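Local coordinates for 3-oxoacyl-(Acyl-carrier protein) synthase (Burkholderia xenovorans, PDB 4EFI) that probably acts as a 3-oxoacyl-[acyl-carrier-protein] synthase, a thiolase-fold enzyme of the kind that condenses acyl groups during fatty acid synthesis, at residues A85-F93 against T105-D114; L126-L135 against M327-S338. All blocks are in the same frame, centred on the assembly; numbering follows the deposited sequence.

Contact 1 (A85-F93 against T105-D114)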
loop_
_atom_site.group_PDB
_atom_site.type_symbol
_atom_site.label_atom_id
_atom_site.label_comp_id
_atom_site.label_asym_id
_atom_site.label_seq_id
_atom_site.Cartn_x
_atom_site.Cartn_y
_atom_site.Cartn_z
ATOM N N ALA A 85 -0.016 6.775 -24.519
ATOM C CA ALA A 85 1.227 6.879 -23.742
ATOM C C ALA A 85 1.791 8.298 -23.742
ATOM O O ALA A 85 2.367 8.747 -22.752
ATOM C CB ALA A 85 2.241 5.901 -24.312
ATOM N N ASP A 86 1.628 9.031 -24.828
ATOM C CA ASP A 86 2.181 10.365 -24.940
ATOM C C ASP A 86 1.496 11.393 -24.048
ATOM O O ASP A 86 1.958 12.525 -23.940
ATOM C CB ASP A 86 2.204 10.858 -26.400
ATOM C CG ASP A 86 0.826 10.929 -27.045
ATOM O OD1 ASP A 86 -0.212 10.798 -26.370
ATOM O OD2 ASP A 86 0.793 11.141 -28.281
ATOM N N SER A 87 0.418 10.987 -23.389
ATOM C CA SER A 87 -0.358 11.905 -22.552
ATOM C C SER A 87 0.018 11.833 -21.061
ATOM O O SER A 87 -0.538 12.568 -20.242
ATOM C CB SER A 87 -1.861 11.616 -22.678
ATOM O OG SER A 87 -2.236 10.449 -21.963
ATOM N N ILE A 88 0.928 10.942 -20.689
ATOM C CA ILE A 88 1.270 10.784 -19.283
ATOM C C ILE A 88 2.357 11.773 -18.860
ATOM O O ILE A 88 3.429 11.829 -19.454
ATOM C CB ILE A 88 1.709 9.333 -18.952
ATOM C CG1 ILE A 88 0.657 8.321 -19.448
ATOM C CG2 ILE A 88 1.993 9.176 -17.482
ATOM C CD1 ILE A 88 -0.762 8.564 -18.946
ATOM N N ASP A 89 2.054 12.557 -17.833
ATOM C CA ASP A 89 2.933 13.650 -17.387
ATOM C C ASP A 89 3.871 13.315 -16.242
ATOM O O ASP A 89 4.895 13.969 -16.096
ATOM C CB ASP A 89 2.087 14.868 -17.009
ATOM C CG ASP A 89 1.246 15.364 -18.161
ATOM O OD1 ASP A 89 1.816 15.552 -19.265
ATOM O OD2 ASP A 89 0.032 15.595 -17.974
ATOM N N ALA A 90 3.529 12.325 -15.423
ATOM C CA ALA A 90 4.414 11.897 -14.345
ATOM C C ALA A 90 4.109 10.464 -13.985
ATOM O O ALA A 90 2.949 10.025 -14.061
ATOM C CB ALA A 90 4.212 12.786 -13.113
ATOM N N LEU A 91 5.145 9.740 -13.593
ATOM C CA LEU A 91 5.018 8.406 -13.035
ATOM C C LEU A 91 5.804 8.374 -11.731
ATOM O O LEU A 91 7.012 8.649 -11.695
ATOM C CB LEU A 91 5.561 7.338 -13.990
ATOM C CG LEU A 91 5.302 5.907 -13.499
ATOM C CD1 LEU A 91 4.941 4.940 -14.606
ATOM C CD2 LEU A 91 6.470 5.389 -12.680
ATOM N N ILE A 92 5.099 8.039 -10.656
ATOM C CA ILE A 92 5.711 7.898 -9.344
ATOM C C ILE A 92 5.681 6.436 -8.955
ATOM O O ILE A 92 4.610 5.833 -8.967
ATOM C CB ILE A 92 4.928 8.721 -8.319
ATOM C CG1 ILE A 92 4.837 10.191 -8.761
ATOM C CG2 ILE A 92 5.596 8.622 -6.945
ATOM C CD1 ILE A 92 3.991 11.071 -7.834
ATOM N N PHE A 93 6.841 5.870 -8.645
ATOM C CA PHE A 93 6.967 4.464 -8.236
ATOM C C PHE A 93 7.252 4.401 -6.748
ATOM O O PHE A 93 8.339 4.797 -6.284
ATOM C CB PHE A 93 8.095 3.781 -9.045
ATOM C CG PHE A 93 8.328 2.317 -8.687
ATOM C CD1 PHE A 93 7.349 1.373 -8.886
ATOM C CD2 PHE A 93 9.537 1.893 -8.177
ATOM C CE1 PHE A 93 7.578 0.020 -8.580
ATOM C CE2 PHE A 93 9.764 0.561 -7.864
ATOM C CZ PHE A 93 8.799 -0.368 -8.084
ATOM N N THR A 105 13.569 2.503 -10.796
ATOM C CA THR A 105 12.640 1.669 -11.551
ATOM C C THR A 105 11.600 2.519 -12.295
ATOM O O THR A 105 11.044 2.088 -13.319
ATOM C CB THR A 105 12.016 0.615 -10.607
ATOM O OG1 THR A 105 13.054 -0.248 -10.127
ATOM C CG2 THR A 105 10.987 -0.255 -11.309
ATOM N N ALA A 106 11.350 3.740 -11.822
ATOM C CA ALA A 106 10.454 4.621 -12.566
ATOM C C ALA A 106 10.957 4.850 -13.982
ATOM O O ALA A 106 10.157 5.007 -14.891
ATOM C CB ALA A 106 10.280 5.933 -11.830
ATOM N N PHE A 107 12.268 4.858 -14.191
ATOM C CA PHE A 107 12.811 5.034 -15.547
ATOM C C PHE A 107 12.552 3.811 -16.407
ATOM O O PHE A 107 12.245 3.934 -17.603
ATOM C CB PHE A 107 14.312 5.350 -15.503
ATOM C CG PHE A 107 14.603 6.682 -14.912
ATOM C CD1 PHE A 107 14.377 7.834 -15.653
ATOM C CD2 PHE A 107 15.062 6.795 -13.620
ATOM C CE1 PHE A 107 14.580 9.065 -15.112
ATOM C CE2 PHE A 107 15.270 8.038 -13.071
ATOM C CZ PHE A 107 15.025 9.178 -13.835
ATOM N N VAL A 108 12.624 2.635 -15.804
ATOM C CA VAL A 108 12.316 1.405 -16.515
ATOM C C VAL A 108 10.841 1.416 -16.925
ATOM O O VAL A 108 10.482 1.042 -18.051
ATOM C CB VAL A 108 12.569 0.186 -15.626
ATOM C CG1 VAL A 108 12.148 -1.092 -16.339
ATOM C CG2 VAL A 108 14.019 0.139 -15.210
ATOM N N LEU A 109 9.959 1.789 -15.997
ATOM C CA LEU A 109 8.532 1.871 -16.309
ATOM C C LEU A 109 8.249 2.912 -17.382
ATOM O O LEU A 109 7.419 2.686 -18.277
ATOM C CB LEU A 109 7.734 2.165 -15.052
ATOM C CG LEU A 109 7.570 0.992 -14.084
ATOM C CD1 LEU A 109 7.214 1.473 -12.703
ATOM C CD2 LEU A 109 6.484 0.028 -14.591
ATOM N N GLN A 110 8.912 4.057 -17.307
ATOM C CA GLN A 110 8.748 5.092 -18.321
ATOM C C GLN A 110 9.061 4.513 -19.705
ATOM O O GLN A 110 8.287 4.686 -20.679
ATOM C CB GLN A 110 9.653 6.285 -17.977
ATOM C CG GLN A 110 9.667 7.404 -19.018
ATOM C CD GLN A 110 10.787 7.251 -20.020
ATOM O OE1 GLN A 110 11.926 7.008 -19.645
ATOM N NE2 GLN A 110 10.466 7.391 -21.308
ATOM N N ALA A 111 10.186 3.827 -19.830
ATOM C CA ALA A 111 10.562 3.251 -21.113
ATOM C C ALA A 111 9.618 2.127 -21.531
ATOM O O ALA A 111 9.186 2.091 -22.672
ATOM C CB ALA A 111 12.016 2.775 -21.107
ATOM N N GLU A 112 9.285 1.221 -20.619
ATOM C CA GLU A 112 8.512 0.023 -20.976
ATOM C C GLU A 112 7.073 0.382 -21.339
ATOM O O GLU A 112 6.449 -0.321 -22.135
ATOM C CB GLU A 112 8.546 -1.000 -19.839
ATOM C CG GLU A 112 9.909 -1.675 -19.686
ATOM C CD GLU A 112 10.002 -2.707 -18.558
ATOM O OE1 GLU A 112 9.134 -2.732 -17.658
ATOM O OE2 GLU A 112 10.984 -3.483 -18.578
ATOM N N LEU A 113 6.551 1.468 -20.768
ATOM C CA LEU A 113 5.202 1.948 -21.095
ATOM C C LEU A 113 5.201 2.988 -22.207
ATOM O O LEU A 113 4.143 3.511 -22.560
ATOM C CB LEU A 113 4.504 2.500 -19.846
ATOM C CG LEU A 113 4.239 1.465 -18.758
ATOM C CD1 LEU A 113 3.757 2.137 -17.500
ATOM C CD2 LEU A 113 3.239 0.411 -19.232
ATOM N N ASP A 114 6.367 3.289 -22.781
ATOM C CA ASP A 114 6.489 4.239 -23.907
ATOM C C ASP A 114 6.053 5.650 -23.525
ATOM O O ASP A 114 5.539 6.383 -24.370
ATOM C CB ASP A 114 5.697 3.777 -25.154
ATOM C CG ASP A 114 6.035 4.580 -26.404
ATOM O OD1 ASP A 114 7.206 4.995 -26.555
ATOM O OD2 ASP A 114 5.123 4.788 -27.253
#
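Thr105 and Ala106, which both pack on Phe93, give their backbone N-H groups to the carboxylate of Asp123, Thr105 to OD2 and Ala106 to OD1. The grip ties helix 105-112 to strand 120-124, completing a beta-alpha-beta unit that starts with strand 90-94. Thr105 OG1 is held by the N-H of Asn99, which helps to fix the methyl: CG2 lies over one face of the Phe93 ring as a CH-pi contact, 4.0 Å from the centroid and offset toward the rim. With CG anti to the backbone N (chi1 179°), Phe93 carries its ring across to the helix, where CD1 meets Leu109 CD1 at 3.8 Å. Strand and helix run at 136° with axes 8.2 Å apart. Ala106 suits the close approach, since its small CB still reaches Leu91 CD2 at 3.9 Å. The branched end of Leu91 spans the helix face: CD2 faces Ala106, while CD1 lies 4.0 Å from Leu109 CB and 4.2 Å from Leu113 CD1. Beyond Leu113 a Schellman motif, with Asp114 at positive phi, ends the helix. There Ala85 CB, compact enough to sit against main chain, touches Leu113 O at 3.5 Å and Asp114 O at 3.3 Å.

Contact 2 (L126-L135 against M327-S338)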
loop_
_atom_site.group_PDB
_atom_site.type_symbol
_atom_site.label_atom_id
_atom_site.label_comp_id
_atom_site.label_asym_id
_atom_site.label_seq_id
_atom_site.Cartn_x
_atom_site.Cartn_y
_atom_site.Cartn_z
ATOM N N LEU A 126 8.687 4.262 0.334
ATOM C CA LEU A 126 7.735 4.208 1.436
ATOM C C LEU A 126 7.128 2.831 1.462
ATOM O O LEU A 126 7.050 2.143 0.433
ATOM C CB LEU A 126 6.618 5.226 1.236
ATOM C CG LEU A 126 7.005 6.679 1.439
ATOM C CD1 LEU A 126 5.898 7.567 0.878
ATOM C CD2 LEU A 126 7.272 6.981 2.912
ATOM N N GLY A 127 6.679 2.422 2.643
ATOM C CA GLY A 127 6.070 1.114 2.816
ATOM C C GLY A 127 4.577 1.234 3.038
ATOM O O GLY A 127 3.861 1.722 2.173
ATOM N N CYS A 128 4.115 0.801 4.197
ATOM C CA CYS A 128 2.682 0.655 4.391
ATOM C C CYS A 128 1.888 1.973 4.344
ATOM O O CYS A 128 0.668 1.918 4.252
ATOM C CB CYS A 128 2.404 -0.186 5.641
ATOM S SG CYS A 128 3.146 -1.841 5.538
ATOM N N SER A 129 2.535 3.091 4.666
ATOM C CA SER A 129 1.901 4.407 4.725
ATOM C C SER A 129 1.906 5.102 3.369
ATOM O O SER A 129 1.492 6.251 3.245
ATOM C CB SER A 129 2.615 5.289 5.748
ATOM O OG SER A 129 3.848 5.755 5.231
ATOM N N GLY A 130 2.389 4.398 2.356
ATOM C CA GLY A 130 2.722 5.029 1.085
ATOM C C GLY A 130 1.571 5.394 0.172
ATOM O O GLY A 130 1.712 6.335 -0.601
ATOM N N TYR A 131 0.450 4.677 0.215
ATOM C CA TYR A 131 -0.574 4.938 -0.799
ATOM C C TYR A 131 -1.217 6.321 -0.622
ATOM O O TYR A 131 -1.318 7.067 -1.597
ATOM C CB TYR A 131 -1.608 3.824 -0.888
ATOM C CG TYR A 131 -2.508 3.963 -2.099
ATOM C CD1 TYR A 131 -2.016 3.777 -3.387
ATOM C CD2 TYR A 131 -3.862 4.240 -1.958
ATOM C CE1 TYR A 131 -2.828 3.894 -4.479
ATOM C CE2 TYR A 131 -4.683 4.340 -3.034
ATOM C CZ TYR A 131 -4.165 4.163 -4.308
ATOM O OH TYR A 131 -5.030 4.254 -5.380
ATOM N N PRO A 132 -1.644 6.679 0.600
ATOM C CA PRO A 132 -2.236 8.022 0.718
ATOM C C PRO A 132 -1.248 9.130 0.377
ATOM O O PRO A 132 -1.611 10.161 -0.147
ATOM C CB PRO A 132 -2.707 8.083 2.175
ATOM C CG PRO A 132 -2.906 6.657 2.535
ATOM C CD PRO A 132 -1.793 5.920 1.847
ATOM N N GLN A 133 0.038 8.917 0.679
ATOM C CA GLN A 133 1.073 9.897 0.317
ATOM C C GLN A 133 1.248 10.024 -1.182
ATOM O O GLN A 133 1.429 11.135 -1.690
ATOM C CB GLN A 133 2.413 9.538 0.976
ATOM C CG GLN A 133 2.339 9.456 2.499
ATOM C CD GLN A 133 3.688 9.447 3.153
ATOM O OE1 GLN A 133 3.976 8.575 3.994
ATOM N NE2 GLN A 133 4.497 10.428 2.835
ATOM N N ALA A 134 1.214 8.899 -1.885
ATOM C CA ALA A 134 1.275 8.913 -3.345
ATOM C C ALA A 134 0.089 9.654 -3.954
ATOM O O ALA A 134 0.247 10.430 -4.907
ATOM C CB ALA A 134 1.326 7.501 -3.883
ATOM N N LEU A 135 -1.105 9.402 -3.417
ATOM C CA LEU A 135 -2.293 10.116 -3.879
ATOM C C LEU A 135 -2.126 11.614 -3.685
ATOM O O LEU A 135 -2.380 12.402 -4.589
ATOM C CB LEU A 135 -3.545 9.645 -3.118
ATOM C CG LEU A 135 -4.093 8.260 -3.458
ATOM C CD1 LEU A 135 -5.279 7.942 -2.559
ATOM C CD2 LEU A 135 -4.519 8.159 -4.884
ATOM N N MET A 327 -8.965 6.378 3.775
ATOM C CA MET A 327 -7.846 5.451 3.548
ATOM C C MET A 327 -6.803 5.715 4.615
ATOM O O MET A 327 -6.502 6.868 4.885
ATOM C CB MET A 327 -7.218 5.654 2.169
ATOM C CG MET A 327 -8.208 5.543 1.045
ATOM S SD MET A 327 -7.420 5.770 -0.541
ATOM C CE MET A 327 -8.831 5.884 -1.645
ATOM N N PHE A 328 -6.286 4.666 5.245
ATOM C CA PHE A 328 -5.366 4.821 6.376
ATOM C C PHE A 328 -4.228 3.841 6.250
ATOM O O PHE A 328 -4.440 2.641 6.321
ATOM C CB PHE A 328 -6.125 4.601 7.694
ATOM C CG PHE A 328 -7.334 5.469 7.822
ATOM C CD1 PHE A 328 -7.205 6.802 8.183
ATOM C CD2 PHE A 328 -8.582 4.989 7.482
ATOM C CE1 PHE A 328 -8.308 7.630 8.246
ATOM C CE2 PHE A 328 -9.697 5.817 7.542
ATOM C CZ PHE A 328 -9.553 7.133 7.937
ATOM N N GLY A 329 -3.027 4.377 6.059
ATOM C CA GLY A 329 -1.826 3.575 5.945
ATOM C C GLY A 329 -0.891 3.889 7.093
ATOM O O GLY A 329 -0.812 5.026 7.548
ATOM N N PHE A 330 -0.210 2.864 7.585
ATOM C CA PHE A 330 0.697 3.014 8.710
ATOM C C PHE A 330 1.758 1.926 8.646
ATOM O O PHE A 330 1.518 0.855 8.099
ATOM C CB PHE A 330 -0.097 2.883 10.009
ATOM C CG PHE A 330 -1.125 1.794 9.962
ATOM C CD1 PHE A 330 -2.350 2.008 9.356
ATOM C CD2 PHE A 330 -0.855 0.547 10.495
ATOM C CE1 PHE A 330 -3.293 1.003 9.297
ATOM C CE2 PHE A 330 -1.796 -0.462 10.439
ATOM C CZ PHE A 330 -3.016 -0.232 9.839
ATOM N N GLY A 331 2.920 2.185 9.232
ATOM C CA GLY A 331 3.982 1.198 9.260
ATOM C C GLY A 331 5.363 1.821 9.235
ATOM O O GLY A 331 5.679 2.666 10.064
ATOM N N VAL A 332 6.151 1.145 8.415
ATOM C CA VAL A 332 7.584 1.400 8.302
ATOM C C VAL A 332 7.911 2.892 8.383
ATOM O O VAL A 332 7.316 3.691 7.676
ATOM C CB VAL A 332 8.146 0.845 6.962
ATOM C CG1 VAL A 332 9.615 1.155 6.825
ATOM C CG2 VAL A 332 7.977 -0.637 6.864
ATOM N N GLY A 333 8.875 3.254 9.221
ATOM C CA GLY A 333 9.373 4.617 9.264
ATOM C C GLY A 333 9.842 5.036 10.647
ATOM O O GLY A 333 11.020 5.300 10.842
ATOM N N TYR A 334 8.939 5.099 11.629
ATOM C CA TYR A 334 7.492 4.974 11.451
ATOM C C TYR A 334 6.904 6.062 10.576
ATOM O O TYR A 334 7.364 7.209 10.576
ATOM C CB TYR A 334 6.791 5.091 12.800
ATOM C CG TYR A 334 7.000 3.984 13.792
ATOM C CD1 TYR A 334 7.183 2.661 13.391
ATOM C CD2 TYR A 334 6.940 4.258 15.142
ATOM C CE1 TYR A 334 7.332 1.647 14.336
ATOM C CE2 TYR A 334 7.079 3.243 16.088
ATOM C CZ TYR A 334 7.266 1.956 15.671
ATOM O OH TYR A 334 7.408 0.943 16.607
ATOM N N SER A 335 5.817 5.724 9.900
ATOM C CA SER A 335 5.114 6.643 9.043
ATOM C C SER A 335 3.629 6.297 9.099
ATOM O O SER A 335 3.263 5.122 9.221
ATOM C CB SER A 335 5.690 6.524 7.627
ATOM O OG SER A 335 5.047 7.414 6.739
ATOM N N TRP A 336 2.775 7.300 8.994
ATOM C CA TRP A 336 1.336 7.069 8.900
ATOM C C TRP A 336 0.718 8.142 8.020
ATOM O O TRP A 336 1.232 9.260 7.929
ATOM C CB TRP A 336 0.681 7.051 10.285
ATOM C CG TRP A 336 0.862 8.285 11.089
ATOM C CD1 TRP A 336 -0.027 9.303 11.210
ATOM C CD2 TRP A 336 1.979 8.634 11.920
ATOM N NE1 TRP A 336 0.468 10.280 12.037
ATOM C CE2 TRP A 336 1.687 9.876 12.517
ATOM C CE3 TRP A 336 3.195 8.003 12.229
ATOM C CZ2 TRP A 336 2.587 10.535 13.362
ATOM C CZ3 TRP A 336 4.072 8.639 13.088
ATOM C CH2 TRP A 336 3.766 9.893 13.648
ATOM N N ALA A 337 -0.381 7.817 7.349
ATOM C CA ALA A 337 -0.959 8.758 6.402
ATOM C C ALA A 337 -2.399 8.399 6.108
ATOM O O ALA A 337 -2.764 7.211 6.085
ATOM C CB ALA A 337 -0.147 8.815 5.119
ATOM N N SER A 338 -3.222 9.417 5.890
ATOM C CA SER A 338 -4.619 9.215 5.510
ATOM C C SER A 338 -4.994 9.998 4.270
ATOM O O SER A 338 -4.336 10.970 3.893
ATOM C CB SER A 338 -5.544 9.641 6.641
ATOM O OG SER A 338 -5.428 11.041 6.812
HETATM O O HOH W 1 7.697 4.346 5.048
#
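Ser129 and Gly329 bring their CA atoms within 4.0 Å where the start of helix 130-135 lies on the antiparallel hairpin of strands 327-331 and 335-338, the helix axis running 55° to the second strand. This is the core of a thiolase fold. In relatives the nucleophilic cysteine stands just before such a helix; Cys128 has the corresponding place and touches His270, consistent with that role. Glycine at 329 permits the approach, for Cys128 O and Ser129 CA take up the side of the strand where a CB would lie. Polar contacts gather on Ser129, whose OG shares a short 2.5 Å hydrogen bond with Ser335 OG. Ser335 holds its OG anti to the backbone N (chi1 -179°), and Gln133 OE1 lies 3.2 Å from Ser335 OG. Next to them Ala337 CB touches both Ser129 O and Gln133 CG, which lie on the same side of it. Pro132, in the first helical turn where a missing N-H costs little, lays CG 3.6 Å from Ala337 O. Farther along, the extended Met327 side chain brings SD to the edge of the Tyr131 ring, a Met-aromatic contact 5.2 Å from the centroid. Leu135 CD1 meets the same sulfur at 3.7 Å, while Tyr131 OH bonds to Thr180. At the hairpin's turn a water accepts from Gly127 N and donates to Val332 O at 2.7 Å.

Overall arrangement
The contacts follow one another along the chain and belong to different layers of the fold, their centres 23 Å apart and their nearest atoms about 5 Å. Contact 1, about 20 Å from the centre of the chain, packs an outer helix on the six-stranded sheet. Contact 2, about 7 Å from that centre, sets the buried helix 130-143 against the other sheet. Strand 149-156 joins them: Ile92 of 85-93 and Ala134 and Leu135 of 126-135 all touch its Leu152. Contact 2 contains Cys128 and so lies at the probable catalytic region; contact 1 lies well away from it, linked through strand 120-124, which leads into the segment carrying Cys128.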